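PDB 3MMZ: putative HAD family hydrolase from Streptomyces avermitilis, which probably makes CMP-N-acylneuraminate from CTP and an N-acylneuraminate as a whole protein, this chain being its KdsC-like, probably phosphatase, HAD domain, which binds calcium. Local coordinates for residues 116-119 against 123-126. Numbering follows the deposited sequence.
Sequences PCFA and WPVA
F118 lays its ring against P124 in a buried CH-pi contact between a short helix and the strand that follows it. They are the helix and the second strand of the beta-alpha-beta unit formed by strand 105-109, helix 115-120 and strand 123-126. The unit belongs to the parallel, Rossmann-like sheet of the HAD fold. P124 presents CB to one face of the F118 ring. P124 CB is 3.6 Å from the centroid of the F118 ring, on a line 20° from the ring normal. It sits toward the CG end, 3.4 Å from F118 CG. The backbones are close here too, with the CA atoms of F118 and P124 4.9 Å apart. The F118 CA-CB bond is turned well past the usual -60° position (chi1 -89°), and the ring then runs along the strand with CZ toward A126. F118 CZ and A126 CB are 4.3 Å apart. V134 and A137 of helix 132-137 and Y107 of strand 105-109 also touch the ring. L3 of a second subunit packs on it as well. With an alanine at F118, P124 CB would probably lose its aromatic partner and a gap would open between helix and strand. A126 also touches A138, a residue of the second calcium site. At the far end of the ring, the carbonyl oxygen V125 O lies obliquely 3.5 Å from F118 CZ.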
loop_
_atom_site.group_PDB
_atom_site.type_symbol
_atom_site.label_atom_id
_atom_site.label_comp_id
_atom_site.label_asym_id
_atom_site.label_seq_id
_atom_site.Cartn_x
_atom_site.Cartn_y
_atom_site.Cartn_z
ATOM N N PRO D 116 0.208 27.172 -17.549
ATOM C CA PRO D 116 0.102 27.966 -18.786
ATOM C C PRO D 116 0.160 27.120 -20.078
ATOM O O PRO D 116 -0.490 27.475 -21.069
ATOM C CB PRO D 116 1.292 28.941 -18.689
ATOM C CG PRO D 116 1.560 29.059 -17.222
ATOM C CD PRO D 116 1.292 27.658 -16.678
ATOM N N CYS D 117 0.915 26.023 -20.079
ATOM C CA CYS D 117 0.902 25.106 -21.229
ATOM C C CYS D 117 -0.450 24.412 -21.356
ATOM O O CYS D 117 -0.972 24.273 -22.461
ATOM C CB CYS D 117 2.010 24.053 -21.133
ATOM S SG CYS D 117 3.649 24.738 -21.399
ATOM N N PHE D 118 -1.003 23.994 -20.214
ATOM C CA PHE D 118 -2.326 23.369 -20.142
ATOM C C PHE D 118 -3.368 24.273 -20.818
ATOM O O PHE D 118 -4.163 23.797 -21.620
ATOM C CB PHE D 118 -2.729 23.118 -18.671
ATOM C CG PHE D 118 -2.297 21.781 -18.112
ATOM C CD1 PHE D 118 -1.190 21.101 -18.610
ATOM C CD2 PHE D 118 -3.015 21.208 -17.053
ATOM C CE1 PHE D 118 -0.815 19.854 -18.077
ATOM C CE2 PHE D 118 -2.648 19.982 -16.508
ATOM C CZ PHE D 118 -1.551 19.294 -17.024
ATOM N N ALA D 119 -3.339 25.569 -20.501
ATOM C CA ALA D 119 -4.280 26.551 -21.073
ATOM C C ALA D 119 -4.138 26.713 -22.590
ATOM O O ALA D 119 -5.116 27.013 -23.282
ATOM C CB ALA D 119 -4.146 27.919 -20.381
ATOM N N TRP D 123 -5.502 19.198 -25.338
ATOM C CA TRP D 123 -5.536 17.991 -24.521
ATOM C C TRP D 123 -4.477 17.998 -23.411
ATOM O O TRP D 123 -3.483 17.269 -23.501
ATOM C CB TRP D 123 -5.401 16.750 -25.422
ATOM C CG TRP D 123 -6.635 16.486 -26.250
ATOM C CD1 TRP D 123 -6.916 16.976 -27.499
ATOM C CD2 TRP D 123 -7.750 15.668 -25.880
ATOM N NE1 TRP D 123 -8.139 16.515 -27.924
ATOM C CE2 TRP D 123 -8.669 15.704 -26.949
ATOM C CE3 TRP D 123 -8.060 14.903 -24.738
ATOM C CZ2 TRP D 123 -9.881 15.003 -26.920
ATOM C CZ3 TRP D 123 -9.269 14.208 -24.710
ATOM C CH2 TRP D 123 -10.162 14.268 -25.794
ATOM N N PRO D 124 -4.678 18.825 -22.362
ATOM C CA PRO D 124 -3.734 18.788 -21.248
ATOM C C PRO D 124 -3.986 17.536 -20.419
ATOM O O PRO D 124 -5.142 17.210 -20.153
ATOM C CB PRO D 124 -4.090 20.035 -20.432
ATOM C CG PRO D 124 -5.510 20.351 -20.794
ATOM C CD PRO D 124 -5.676 19.913 -22.208
ATOM N N VAL D 125 -2.910 16.849 -20.041
ATOM C CA VAL D 125 -3.001 15.594 -19.280
ATOM C C VAL D 125 -2.093 15.684 -18.052
ATOM O O VAL D 125 -0.917 16.087 -18.144
ATOM C CB VAL D 125 -2.630 14.345 -20.143
ATOM C CG1 VAL D 125 -2.758 13.059 -19.316
ATOM C CG2 VAL D 125 -3.512 14.258 -21.414
ATOM N N ALA D 126 -2.647 15.344 -16.894
ATOM C CA ALA D 126 -1.883 15.362 -15.657
ATOM C C ALA D 126 -1.555 13.930 -15.291
ATOM O O ALA D 126 -2.412 13.047 -15.416
ATOM C CB ALA D 126 -2.708 16.014 -14.528
#